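Local coordinates for protein neuraminidase (Influenza A virus, PDB 4FVK) that forms a tetrameric, neuraminidase-like viral surface glycoprotein with a six-bladed beta-propeller fold, and may remove terminal sialic acid from glycoconjugates, at residues A[47-52]-A[325-330]; A[240-245]-A[302-307]; A[341-346]-A[357-362]. All blocks are in the same frame, centred on the assembly; numbering follows the deposited sequence.

Interaction 1 of 3, residues A[47-52]-A[325-330]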
ATOM      1  N   ALA A  47       4.700  18.832 -13.675  1.00 15.68           N
ATOM      2  CA  ALA A  47       3.930  18.452 -12.512  1.00 15.02           C
ATOM      3  C   ALA A  47       3.107  19.630 -11.995  1.00 15.02           C
ATOM      4  O   ALA A  47       3.512  20.791 -12.123  1.00 15.93           O
ATOM      5  CB  ALA A  47       4.878  17.942 -11.427  1.00 13.62           C
ATOM      6  N   TYR A  48       1.966  19.325 -11.392  1.00 16.08           N
ATOM      7  CA  TYR A  48       1.142  20.335 -10.710  1.00 17.23           C
ATOM      8  C   TYR A  48       0.367  19.608  -9.623  1.00 16.44           C
ATOM      9  O   TYR A  48       0.404  18.378  -9.567  1.00 15.48           O
ATOM     10  CB  TYR A  48       0.180  21.032 -11.700  1.00 17.48           C
ATOM     11  CG  TYR A  48      -0.660  20.061 -12.508  1.00 16.27           C
ATOM     12  CD1 TYR A  48      -1.927  19.691 -12.083  1.00 15.47           C
ATOM     13  CD2 TYR A  48      -0.170  19.503 -13.672  1.00 16.97           C
ATOM     14  CE1 TYR A  48      -2.698  18.791 -12.814  1.00 16.45           C
ATOM     15  CE2 TYR A  48      -0.926  18.613 -14.411  1.00 17.28           C
ATOM     16  CZ  TYR A  48      -2.187  18.263 -13.980  1.00 17.02           C
ATOM     17  OH  TYR A  48      -2.931  17.377 -14.723  1.00 18.03           O
ATOM     18  N   VAL A  49      -0.307  20.326  -8.732  1.00 16.66           N
ATOM     19  CA  VAL A  49      -1.114  19.607  -7.746  1.00 15.87           C
ATOM     20  C   VAL A  49      -2.588  19.884  -7.886  1.00 16.12           C
ATOM     21  O   VAL A  49      -2.980  20.895  -8.417  1.00 17.36           O
ATOM     22  CB  VAL A  49      -0.582  19.738  -6.268  1.00 18.65           C
ATOM     23  CG1 VAL A  49       0.771  20.388  -6.219  1.00 15.42           C
ATOM     24  CG2 VAL A  49      -1.593  20.367  -5.347  1.00 16.63           C
ATOM     25  N   SER A  50      -3.420  18.943  -7.482  1.00 18.64           N
ATOM     26  CA  SER A  50      -4.851  19.175  -7.504  1.00 17.45           C
ATOM     27  C   SER A  50      -5.391  18.261  -6.461  1.00 17.75           C
ATOM     28  O   SER A  50      -4.755  17.240  -6.193  1.00 17.33           O
ATOM     29  CB  SER A  50      -5.442  18.832  -8.870  1.00 17.91           C
ATOM     30  OG  SER A  50      -6.784  19.267  -8.924  1.00 19.24           O
ATOM     31  N   CYS A  51      -6.550  18.598  -5.891  1.00 19.57           N
ATOM     32  CA  CYS A  51      -7.077  17.920  -4.706  1.00 20.41           C
ATOM     33  C   CYS A  51      -8.471  17.335  -4.904  1.00 21.73           C
ATOM     34  O   CYS A  51      -9.265  17.885  -5.647  1.00 20.96           O
ATOM     35  CB  CYS A  51      -7.170  18.914  -3.536  1.00 21.77           C
ATOM     36  SG  CYS A  51      -5.679  19.882  -3.221  1.00 23.43           S
ATOM     37  N   ASP A  52      -8.785  16.235  -4.214  1.00 20.87           N
ATOM     38  CA  ASP A  52     -10.183  15.829  -4.106  1.00 21.54           C
ATOM     39  C   ASP A  52     -10.760  16.434  -2.839  1.00 23.48           C
ATOM     40  O   ASP A  52     -10.171  17.358  -2.300  1.00 23.94           O
ATOM     41  CB  ASP A  52     -10.363  14.306  -4.183  1.00 22.29           C
ATOM     42  CG  ASP A  52      -9.595  13.563  -3.100  1.00 22.90           C
ATOM     43  OD1 ASP A  52      -9.082  12.480  -3.419  1.00 25.47           O
ATOM     44  OD2 ASP A  52      -9.493  14.046  -1.947  1.00 22.56           O
ATOM     45  N   GLY A 325       2.265  27.480  -9.952  1.00 17.43           N
ATOM     46  CA  GLY A 325       0.869  27.593 -10.337  1.00 15.40           C
ATOM     47  C   GLY A 325      -0.024  27.514  -9.127  1.00 17.24           C
ATOM     48  O   GLY A 325       0.451  27.130  -8.068  1.00 16.42           O
ATOM     49  N   PHE A 326      -1.299  27.885  -9.283  1.00 18.16           N
ATOM     50  CA  PHE A 326      -2.292  27.788  -8.210  1.00 19.20           C
ATOM     51  C   PHE A 326      -2.822  26.367  -7.985  1.00 19.36           C
ATOM     52  O   PHE A 326      -2.920  25.588  -8.924  1.00 17.62           O
ATOM     53  CB  PHE A 326      -3.524  28.618  -8.551  1.00 18.23           C
ATOM     54  CG  PHE A 326      -3.278  30.096  -8.643  1.00 21.34           C
ATOM     55  CD1 PHE A 326      -3.439  30.761  -9.853  1.00 19.52           C
ATOM     56  CD2 PHE A 326      -2.919  30.830  -7.520  1.00 21.07           C
ATOM     57  CE1 PHE A 326      -3.230  32.114  -9.944  1.00 22.37           C
ATOM     58  CE2 PHE A 326      -2.720  32.220  -7.614  1.00 21.72           C
ATOM     59  CZ  PHE A 326      -2.866  32.845  -8.823  1.00 21.49           C
ATOM     60  N   PHE A 327      -3.235  26.067  -6.758  1.00 16.71           N
ATOM     61  CA  PHE A 327      -4.219  25.004  -6.552  1.00 16.57           C
ATOM     62  C   PHE A 327      -5.135  25.409  -5.406  1.00 15.77           C
ATOM     63  O   PHE A 327      -4.757  26.221  -4.584  1.00 17.41           O
ATOM     64  CB  PHE A 327      -3.567  23.627  -6.347  1.00 17.06           C
ATOM     65  CG  PHE A 327      -2.878  23.454  -5.002  1.00 16.46           C
ATOM     66  CD1 PHE A 327      -1.561  23.859  -4.822  1.00 16.40           C
ATOM     67  CD2 PHE A 327      -3.544  22.872  -3.939  1.00 17.34           C
ATOM     68  CE1 PHE A 327      -0.919  23.699  -3.591  1.00 16.67           C
ATOM     69  CE2 PHE A 327      -2.905  22.690  -2.703  1.00 18.22           C
ATOM     70  CZ  PHE A 327      -1.590  23.106  -2.537  1.00 17.49           C
ATOM     71  N   GLN A 328      -6.348  24.880  -5.362  1.00 17.99           N
ATOM     72  CA  GLN A 328      -7.255  25.211  -4.274  1.00 19.10           C
ATOM     73  C   GLN A 328      -7.658  23.992  -3.429  1.00 20.10           C
ATOM     74  O   GLN A 328      -8.107  22.969  -3.958  1.00 18.27           O
ATOM     75  CB  GLN A 328      -8.507  25.909  -4.800  1.00 19.14           C
ATOM     76  CG  GLN A 328      -8.244  27.336  -5.290  1.00 18.73           C
ATOM     77  CD  GLN A 328      -9.474  27.958  -5.933  1.00 21.16           C
ATOM     78  OE1 GLN A 328      -9.948  27.501  -6.971  1.00 20.15           O
ATOM     79  NE2 GLN A 328      -9.998  29.007  -5.310  1.00 19.73           N
ATOM     80  N   PRO A 329      -7.512  24.108  -2.108  1.00 21.49           N
ATOM     81  CA  PRO A 329      -8.054  23.077  -1.218  1.00 23.56           C
ATOM     82  C   PRO A 329      -9.570  23.041  -1.385  1.00 22.58           C
ATOM     83  O   PRO A 329     -10.208  24.084  -1.552  1.00 24.41           O
ATOM     84  CB  PRO A 329      -7.671  23.583   0.183  1.00 22.92           C
ATOM     85  CG  PRO A 329      -6.478  24.428  -0.043  1.00 26.01           C
ATOM     86  CD  PRO A 329      -6.757  25.133  -1.371  1.00 23.36           C
ATOM     87  N   LYS A 330     -10.138  21.851  -1.365  1.00 18.05           N
ATOM     88  CA  LYS A 330     -11.560  21.683  -1.639  1.00 18.67           C
ATOM     89  C   LYS A 330     -12.384  21.179  -0.456  1.00 20.63           C
ATOM     90  O   LYS A 330     -13.589  21.353  -0.435  1.00 22.65           O
ATOM     91  CB  LYS A 330     -11.735  20.784  -2.872  1.00 18.50           C
ATOM     92  CG  LYS A 330     -11.217  21.517  -4.119  1.00 19.80           C
ATOM     93  CD  LYS A 330     -11.437  20.807  -5.446  1.00 17.16           C
ATOM     94  CE  LYS A 330     -11.027  21.790  -6.568  1.00 14.81           C
ATOM     95  NZ  LYS A 330     -11.105  21.158  -7.897  1.00 18.02           N
TER
HETATM   96  O   HOH W   1      -2.620  23.145 -10.212  1.00 40.55           O
HETATM   97  O   HOH W   2      -9.096  19.166  -8.084  1.00 40.55           O
HETATM   98  O   HOH W   3      -7.565  21.187  -5.917  1.00 40.55           O

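Interaction 2 of 3, residues A[240-245]-A[302-307]. With ZN (zinc ion), chain F.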
ATOM      1  N   GLU A 240      -3.699  43.360 -18.902  1.00 32.77           N
ATOM      2  CA  GLU A 240      -2.272  43.407 -18.676  1.00 35.47           C
ATOM      3  C   GLU A 240      -2.008  44.015 -17.305  1.00 35.45           C
ATOM      4  O   GLU A 240      -2.675  44.975 -16.918  1.00 35.88           O
ATOM      5  CB  GLU A 240      -1.635  44.275 -19.764  1.00 37.55           C
ATOM      6  CG  GLU A 240      -0.125  44.346 -19.705  1.00 39.25           C
ATOM      7  CD  GLU A 240       0.534  43.147 -20.355  1.00 39.49           C
ATOM      8  OE1 GLU A 240      -0.187  42.248 -20.840  1.00 38.35           O
ATOM      9  OE2 GLU A 240       1.779  43.117 -20.392  1.00 39.64           O
ATOM     10  N   PRO A 241      -1.046  43.453 -16.545  1.00 37.07           N
ATOM     11  CA  PRO A 241      -0.692  44.085 -15.265  1.00 37.23           C
ATOM     12  C   PRO A 241      -0.197  45.507 -15.513  1.00 38.49           C
ATOM     13  O   PRO A 241       0.451  45.740 -16.534  1.00 40.06           O
ATOM     14  CB  PRO A 241       0.452  43.210 -14.728  1.00 35.96           C
ATOM     15  CG  PRO A 241       0.334  41.914 -15.461  1.00 35.48           C
ATOM     16  CD  PRO A 241      -0.205  42.283 -16.834  1.00 36.30           C
ATOM     17  N   CYS A 242      -0.494  46.430 -14.598  1.00 33.56           N
ATOM     18  CA  CYS A 242      -0.228  47.851 -14.823  1.00 37.22           C
ATOM     19  C   CYS A 242       0.891  48.409 -13.938  1.00 40.06           C
ATOM     20  O   CYS A 242       1.131  49.612 -13.920  1.00 38.16           O
ATOM     21  CB  CYS A 242      -1.508  48.683 -14.671  1.00 35.85           C
ATOM     22  SG  CYS A 242      -2.759  48.340 -15.933  1.00 36.60           S
ATOM     23  N   ASN A 243       1.571  47.537 -13.201  1.00 36.99           N
ATOM     24  CA  ASN A 243       2.793  47.950 -12.538  1.00 36.72           C
ATOM     25  C   ASN A 243       3.927  48.025 -13.553  1.00 36.53           C
ATOM     26  O   ASN A 243       3.699  47.936 -14.755  1.00 36.67           O
ATOM     27  CB  ASN A 243       3.144  47.017 -11.371  1.00 37.62           C
ATOM     28  CG  ASN A 243       3.304  45.564 -11.796  1.00 36.21           C
ATOM     29  OD1 ASN A 243       3.105  45.210 -12.958  1.00 34.24           O
ATOM     30  ND2 ASN A 243       3.676  44.716 -10.846  1.00 34.46           N
ATOM     31  N   GLY A 244       5.148  48.193 -13.071  1.00 41.10           N
ATOM     32  CA  GLY A 244       6.302  48.203 -13.949  1.00 43.50           C
ATOM     33  C   GLY A 244       7.299  47.108 -13.609  1.00 43.96           C
ATOM     34  O   GLY A 244       8.435  47.121 -14.097  1.00 45.32           O
ATOM     35  N   ALA A 245       6.865  46.157 -12.779  1.00 37.96           N
ATOM     36  CA  ALA A 245       7.702  45.026 -12.364  1.00 35.33           C
ATOM     37  C   ALA A 245       7.228  43.718 -12.995  1.00 33.70           C
ATOM     38  O   ALA A 245       6.353  43.042 -12.455  1.00 36.17           O
ATOM     39  CB  ALA A 245       7.711  44.910 -10.848  1.00 32.87           C
ATOM     40  N   GLY A 302      -4.505  46.137  -6.193  1.00 31.15           N
ATOM     41  CA  GLY A 302      -4.817  45.230  -7.285  1.00 27.28           C
ATOM     42  C   GLY A 302      -3.820  45.349  -8.418  1.00 27.95           C
ATOM     43  O   GLY A 302      -3.035  46.295  -8.478  1.00 30.90           O
ATOM     44  N   ILE A 303      -3.862  44.392  -9.334  1.00 29.89           N
ATOM     45  CA  ILE A 303      -2.857  44.287 -10.378  1.00 29.95           C
ATOM     46  C   ILE A 303      -3.029  45.351 -11.466  1.00 32.47           C
ATOM     47  O   ILE A 303      -2.135  45.574 -12.289  1.00 33.58           O
ATOM     48  CB  ILE A 303      -2.902  42.890 -11.019  1.00 30.02           C
ATOM     49  CG1 ILE A 303      -1.592  42.591 -11.763  1.00 30.57           C
ATOM     50  CG2 ILE A 303      -4.119  42.772 -11.946  1.00 28.15           C
ATOM     51  CD1 ILE A 303      -0.351  42.589 -10.861  1.00 29.71           C
ATOM     52  N   GLU A 304      -4.180  46.003 -11.500  1.00 39.91           N
ATOM     53  CA  GLU A 304      -4.350  47.071 -12.483  1.00 43.26           C
ATOM     54  C   GLU A 304      -4.073  48.462 -11.901  1.00 43.03           C
ATOM     55  O   GLU A 304      -4.400  49.475 -12.511  1.00 44.88           O
ATOM     56  CB  GLU A 304      -5.718  47.007 -13.160  1.00 42.33           C
ATOM     57  CG  GLU A 304      -5.864  45.792 -14.042  1.00 41.14           C
ATOM     58  CD  GLU A 304      -7.185  45.753 -14.771  1.00 45.05           C
ATOM     59  OE1 GLU A 304      -8.182  45.295 -14.166  1.00 45.54           O
ATOM     60  OE2 GLU A 304      -7.218  46.174 -15.950  1.00 46.15           O
ATOM     61  N   SER A 305      -3.453  48.492 -10.729  1.00 30.70           N
ATOM     62  CA  SER A 305      -3.001  49.742 -10.148  1.00 34.55           C
ATOM     63  C   SER A 305      -1.570  50.016 -10.587  1.00 35.59           C
ATOM     64  O   SER A 305      -1.050  49.346 -11.488  1.00 33.01           O
ATOM     65  CB  SER A 305      -3.089  49.693  -8.624  1.00 33.89           C
ATOM     66  OG  SER A 305      -2.100  48.839  -8.070  1.00 32.06           O
ATOM     67  N   GLU A 306      -0.938  50.999  -9.948  1.00 38.39           N
ATOM     68  CA  GLU A 306       0.432  51.376 -10.284  1.00 40.15           C
ATOM     69  C   GLU A 306       1.420  50.383  -9.671  1.00 38.89           C
ATOM     70  O   GLU A 306       2.579  50.304 -10.076  1.00 39.85           O
ATOM     71  CB  GLU A 306       0.735  52.811  -9.826  1.00 43.51           C
ATOM     72  CG  GLU A 306       0.216  53.130  -8.436  1.00 44.59           C
ATOM     73  CD  GLU A 306       1.038  54.191  -7.722  1.00 49.78           C
ATOM     74  OE1 GLU A 306       1.165  54.100  -6.482  1.00 46.12           O
ATOM     75  OE2 GLU A 306       1.557  55.108  -8.398  1.00 50.04           O
ATOM     76  N   GLY A 307       0.959  49.618  -8.694  1.00 40.34           N
ATOM     77  CA  GLY A 307       1.753  48.503  -8.214  1.00 40.24           C
ATOM     78  C   GLY A 307       2.494  48.730  -6.915  1.00 42.50           C
ATOM     79  O   GLY A 307       3.417  47.989  -6.590  1.00 44.11           O
TER
HETATM   80 ZN    ZN F 503      -0.097  53.690  -4.983  1.00 53.28          ZN
HETATM   81  O   HOH W   4       5.156  46.162  -8.134  1.00 40.55           O
HETATM   82  O   HOH W   5      -1.718  54.666  -5.851  1.00 40.55           O
HETATM   83  O   HOH W   6      -0.855  52.038  -5.938  1.00 40.55           O

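Interaction 3 of 3, residues A[341-346]-A[357-362]. With ZN (zinc ion), chain E.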
ATOM      1  N   CYS A 341      -3.670  28.305  -2.532  1.00 20.63           N
ATOM      2  CA  CYS A 341      -2.305  27.810  -2.449  1.00 21.27           C
ATOM      3  C   CYS A 341      -1.599  27.852  -3.801  1.00 20.30           C
ATOM      4  O   CYS A 341      -2.220  28.135  -4.819  1.00 20.60           O
ATOM      5  CB  CYS A 341      -2.285  26.370  -1.929  1.00 22.19           C
ATOM      6  SG  CYS A 341      -3.277  26.075  -0.441  1.00 24.05           S
ATOM      7  N   PHE A 342      -0.293  27.601  -3.795  1.00 16.91           N
ATOM      8  CA  PHE A 342       0.473  27.441  -5.027  1.00 17.08           C
ATOM      9  C   PHE A 342       1.499  26.323  -4.926  1.00 17.71           C
ATOM     10  O   PHE A 342       1.964  25.976  -3.842  1.00 17.04           O
ATOM     11  CB  PHE A 342       1.137  28.756  -5.513  1.00 17.60           C
ATOM     12  CG  PHE A 342       2.244  29.312  -4.620  1.00 17.73           C
ATOM     13  CD1 PHE A 342       1.965  30.297  -3.678  1.00 20.32           C
ATOM     14  CD2 PHE A 342       3.567  28.940  -4.805  1.00 18.47           C
ATOM     15  CE1 PHE A 342       2.986  30.853  -2.854  1.00 21.40           C
ATOM     16  CE2 PHE A 342       4.589  29.471  -4.011  1.00 20.89           C
ATOM     17  CZ  PHE A 342       4.297  30.450  -3.027  1.00 21.03           C
ATOM     18  N   TRP A 343       1.846  25.761  -6.068  1.00 16.08           N
ATOM     19  CA  TRP A 343       2.912  24.780  -6.117  1.00 16.74           C
ATOM     20  C   TRP A 343       4.055  25.455  -6.834  1.00 16.74           C
ATOM     21  O   TRP A 343       3.842  26.374  -7.598  1.00 15.53           O
ATOM     22  CB  TRP A 343       2.466  23.481  -6.840  1.00 14.03           C
ATOM     23  CG  TRP A 343       1.825  23.715  -8.148  1.00 14.63           C
ATOM     24  CD1 TRP A 343       0.479  23.704  -8.425  1.00 14.60           C
ATOM     25  CD2 TRP A 343       2.492  23.982  -9.394  1.00 14.15           C
ATOM     26  NE1 TRP A 343       0.274  23.960  -9.781  1.00 14.99           N
ATOM     27  CE2 TRP A 343       1.493  24.128 -10.386  1.00 14.85           C
ATOM     28  CE3 TRP A 343       3.831  24.096  -9.766  1.00 14.77           C
ATOM     29  CZ2 TRP A 343       1.797  24.386 -11.711  1.00 16.70           C
ATOM     30  CZ3 TRP A 343       4.134  24.371 -11.080  1.00 16.14           C
ATOM     31  CH2 TRP A 343       3.120  24.521 -12.042  1.00 17.35           C
ATOM     32  N   LEU A 344       5.266  24.990  -6.589  1.00 18.14           N
ATOM     33  CA  LEU A 344       6.436  25.651  -7.110  1.00 20.11           C
ATOM     34  C   LEU A 344       7.507  24.599  -7.342  1.00 20.32           C
ATOM     35  O   LEU A 344       7.774  23.796  -6.453  1.00 20.28           O
ATOM     36  CB  LEU A 344       6.927  26.671  -6.085  1.00 18.49           C
ATOM     37  CG  LEU A 344       8.331  27.243  -6.288  1.00 21.70           C
ATOM     38  CD1 LEU A 344       8.386  28.062  -7.545  1.00 21.83           C
ATOM     39  CD2 LEU A 344       8.798  28.105  -5.050  1.00 23.56           C
ATOM     40  N   GLU A 345       8.129  24.601  -8.514  1.00 20.23           N
ATOM     41  CA  GLU A 345       9.253  23.700  -8.727  1.00 21.01           C
ATOM     42  C   GLU A 345      10.527  24.183  -8.061  1.00 24.35           C
ATOM     43  O   GLU A 345      10.949  25.329  -8.236  1.00 24.31           O
ATOM     44  CB  GLU A 345       9.551  23.498 -10.190  1.00 20.06           C
ATOM     45  CG  GLU A 345       8.552  22.674 -10.963  1.00 21.73           C
ATOM     46  CD  GLU A 345       8.925  22.641 -12.429  1.00 22.16           C
ATOM     47  OE1 GLU A 345       9.651  23.568 -12.847  1.00 23.53           O
ATOM     48  OE2 GLU A 345       8.503  21.720 -13.163  1.00 20.91           O
ATOM     49  N   ILE A 346      11.154  23.278  -7.320  1.00 21.61           N
ATOM     50  CA  ILE A 346      12.463  23.534  -6.750  1.00 22.83           C
ATOM     51  C   ILE A 346      13.452  22.715  -7.560  1.00 23.89           C
ATOM     52  O   ILE A 346      13.217  21.535  -7.843  1.00 21.99           O
ATOM     53  CB  ILE A 346      12.510  23.182  -5.263  1.00 21.21           C
ATOM     54  CG1 ILE A 346      11.960  24.339  -4.431  1.00 26.31           C
ATOM     55  CG2 ILE A 346      13.935  23.029  -4.809  1.00 26.22           C
ATOM     56  CD1 ILE A 346      10.498  24.456  -4.396  1.00 25.60           C
ATOM     57  N   GLN A 357      13.357  18.415 -10.915  1.00 25.93           N
ATOM     58  CA  GLN A 357      12.364  19.347 -10.362  1.00 26.60           C
ATOM     59  C   GLN A 357      11.566  18.596  -9.329  1.00 24.64           C
ATOM     60  O   GLN A 357      11.125  17.482  -9.594  1.00 22.82           O
ATOM     61  CB  GLN A 357      11.329  19.767 -11.424  1.00 26.82           C
ATOM     62  CG  GLN A 357      11.830  20.491 -12.650  1.00 29.53           C
ATOM     63  CD  GLN A 357      12.531  19.602 -13.625  1.00 31.47           C
ATOM     64  OE1 GLN A 357      12.020  18.538 -14.019  1.00 29.12           O
ATOM     65  NE2 GLN A 357      13.717  20.032 -14.045  1.00 33.00           N
ATOM     66  N   GLU A 358      11.349  19.204  -8.170  1.00 23.17           N
ATOM     67  CA  GLU A 358      10.453  18.643  -7.164  1.00 23.27           C
ATOM     68  C   GLU A 358       9.510  19.737  -6.707  1.00 24.24           C
ATOM     69  O   GLU A 358       9.937  20.879  -6.487  1.00 25.00           O
ATOM     70  CB  GLU A 358      11.231  18.082  -5.971  1.00 23.12           C
ATOM     71  CG  GLU A 358      11.802  16.680  -6.173  1.00 26.05           C
ATOM     72  CD  GLU A 358      10.717  15.598  -6.360  1.00 26.84           C
ATOM     73  OE1 GLU A 358      10.992  14.581  -7.025  1.00 23.36           O
ATOM     74  OE2 GLU A 358       9.605  15.751  -5.812  1.00 27.44           O
ATOM     75  N   LEU A 359       8.237  19.407  -6.542  1.00 19.58           N
ATOM     76  CA  LEU A 359       7.255  20.407  -6.114  1.00 21.52           C
ATOM     77  C   LEU A 359       7.259  20.700  -4.618  1.00 22.76           C
ATOM     78  O   LEU A 359       7.269  19.790  -3.799  1.00 21.22           O
ATOM     79  CB  LEU A 359       5.841  19.970  -6.516  1.00 20.72           C
ATOM     80  CG  LEU A 359       5.530  19.808  -8.013  1.00 19.42           C
ATOM     81  CD1 LEU A 359       4.063  19.512  -8.189  1.00 17.82           C
ATOM     82  CD2 LEU A 359       5.906  21.099  -8.777  1.00 19.05           C
ATOM     83  N   SER A 360       7.237  21.986  -4.273  1.00 24.40           N
ATOM     84  CA  SER A 360       6.852  22.407  -2.943  1.00 24.80           C
ATOM     85  C   SER A 360       5.476  23.059  -3.044  1.00 23.35           C
ATOM     86  O   SER A 360       5.074  23.530  -4.112  1.00 22.04           O
ATOM     87  CB  SER A 360       7.854  23.412  -2.373  1.00 26.05           C
ATOM     88  OG  SER A 360       7.780  24.612  -3.132  1.00 28.58           O
ATOM     89  N   THR A 361       4.744  23.064  -1.939  1.00 23.31           N
ATOM     90  CA  THR A 361       3.439  23.718  -1.908  1.00 23.59           C
ATOM     91  C   THR A 361       3.387  24.731  -0.775  1.00 24.30           C
ATOM     92  O   THR A 361       3.867  24.456   0.327  1.00 24.62           O
ATOM     93  CB  THR A 361       2.290  22.718  -1.757  1.00 21.77           C
ATOM     94  OG1 THR A 361       2.427  21.982  -0.520  1.00 24.31           O
ATOM     95  CG2 THR A 361       2.266  21.743  -2.948  1.00 22.83           C
ATOM     96  N   PHE A 362       2.810  25.897  -1.059  1.00 19.87           N
ATOM     97  CA  PHE A 362       2.656  26.974  -0.088  1.00 19.40           C
ATOM     98  C   PHE A 362       1.189  27.378  -0.047  1.00 20.23           C
ATOM     99  O   PHE A 362       0.542  27.423  -1.078  1.00 19.95           O
ATOM    100  CB  PHE A 362       3.488  28.183  -0.513  1.00 19.94           C
ATOM    101  CG  PHE A 362       4.969  28.033  -0.279  1.00 20.88           C
ATOM    102  CD1 PHE A 362       5.760  27.280  -1.143  1.00 20.70           C
ATOM    103  CD2 PHE A 362       5.571  28.654   0.799  1.00 22.08           C
ATOM    104  CE1 PHE A 362       7.129  27.151  -0.922  1.00 21.39           C
ATOM    105  CE2 PHE A 362       6.939  28.537   1.029  1.00 22.85           C
ATOM    106  CZ  PHE A 362       7.719  27.795   0.176  1.00 22.69           C
TER
HETATM  107 ZN    ZN E 502       9.547  13.237  -7.109  1.00 14.38          ZN
HETATM  108  O   HOH W   7       7.705  14.007  -7.746  1.00 40.55           O
HETATM  109  O   HOH W   8       9.730  12.385  -5.225  1.00 40.55           O
HETATM  110  O   HOH W   9      10.846  12.476  -8.493  1.00 30.00           O

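Interaction 1 of 3, residues A[47-52]-A[325-330]
V49 CG2 sits over the face of the F327 ring where strands 47-51 and 320-327, which belong to different sheets of the six-bladed beta-propeller, come together near the centre of the chain. The methyl is 3.4 Å from the F327 ring centroid and 13° off the ring normal, a CH-pi contact over the middle of the ring. F327 turns CG between its own backbone N and carbonyl carbon (chi1 72°), which turns one ring face to the V49 methyl. C51 SG meets the same ring obliquely, 3.7 Å from F327 CD2, as a sulfur-aromatic contact; the sulfur is fixed by its disulfide to C56. From V49 to D52 and from F327 to K330 the backbones run nearly the same way, 11° apart, without direct hydrogen bonds. Water joins them instead: one molecule donates to V49 O and F326 O, and another accepts from C51 N at 2.8 Å and can donate to Q328 O. K330 closes the far end with an extended chain, its CD passing 3.6 Å from C51 O. Beyond it, K330 NZ bonds F109 O and donates to a third water, 2.8 Å from NZ, that lies by S50 OG and C51 O.

Interaction 2 of 3, residues A[240-245]-A[302-307]
C242 N donates to I303 O at 3.0 Å, an almost straight bond (166° at the hydrogen) and the one direct hydrogen bond between 240-245 and 302-307. Side chains gather round it. P241 CB packs against I303 CG1 at 3.7 Å; I303 carries CG1 anti to its backbone N (chi1 -161°), and that branch does the touching. C242 is directed at the turn, its CB 3.3 Å from S305 O and its SG beside E304 CA and O. Further along, N243 CA makes a CA-H...O contact of 3.4 Å with E306 O, and N243 CB lies 3.8 Å from G307 CA, where the absence of a side chain allows the two backbones to close up. Past them a water donates to G307 O and accepts a weak bond from N243 ND2.

The meeting takes place at the periphery of the beta-propeller: 240-245 follows strand 236-239, an outermost strand of its antiparallel sheet, and 302-307 lies in the loop between strands 292-299 and 312-314. What shapes the second loop is a type I beta turn from G302 to S305. G302 O accepts twice, from S305 N and from S305 OG, the latter at 2.7 Å and in the carbonyl plane. The same S305 OG receives G307 N at 3.2 Å in an ST turn, so one hydroxyl holds both the turn and the residues just after it.

Outside the two loops, C242 is tied to C259 by a disulfide, K224 NZ bonds both P241 O and N243 O, and E304 OE1 forms a salt bridge with R229. E306, whose CB is directed away from 240-245, binds a zinc ion through OE1 at 2.0 Å; two waters are further ligands, and T308 belongs to the same metal site.

Interaction 3 of 3, residues A[341-346]-A[357-362]
F342 and F362 exchange both backbone hydrogen bonds, the shorter from F342 N to F362 O at 2.8 Å, and L344 with S360 and I346 with E358 repeat the pattern along this antiparallel beta hairpin. Six N-H...O bonds thus hold strands 341-349 and 355-365, and S360 OG adds a weak one to L344 O at 3.4 Å. Between the hydrogen-bonded pairs lie W343-T361 and E345-L359, which are non-hydrogen-bonded.

On the sheet face that carries F342, L344 and I346, F362 CB lies over the F342 ring, 3.7 Å from its centroid, a CH-pi contact. With chi1 at 67°, the F342 ring is brought over toward the neighbouring strand and its CZ meets F362 CB. The two rings are near parallel, 9° apart, but slid so far that they barely overlap; W24 and F273 also meet F342. On the face of W343 and E345, L359 CD2 bridges neighbours, 3.8 Å from W343 CE3 and equally far from E345 CG. The E345 carboxylate pairs with R323 of the adjoining strand, and a disulfide links C341 to C363.

At the far end E358 OE1 binds a zinc ion at 2.0 Å, with three waters; S91 belongs to the same site. One water also donates to E358 OE2, consistent with a carboxylate kept ionised by the metal.

Overall arrangement
From the N terminus, the chain passes through strand 47-51 long before strand 320-327 returns beside it: interaction 1 closes a loop of 272 residues that takes in most of the propeller. Interaction 2 falls within that loop and closes a smaller one of 56 residues at the rim, its centre 26 Å from that of interaction 1. Interaction 3 comes after both, as a hairpin with ten residues between its segments. It nevertheless adjoins interaction 1, with G325 O 2.8 Å from W343 N. No loops cross. Interaction 1 joins the sheet of strand 47-51 to that of strand 320-327, and interaction 3 pairs two strands within the latter sheet, while interaction 2 ties peripheral loops.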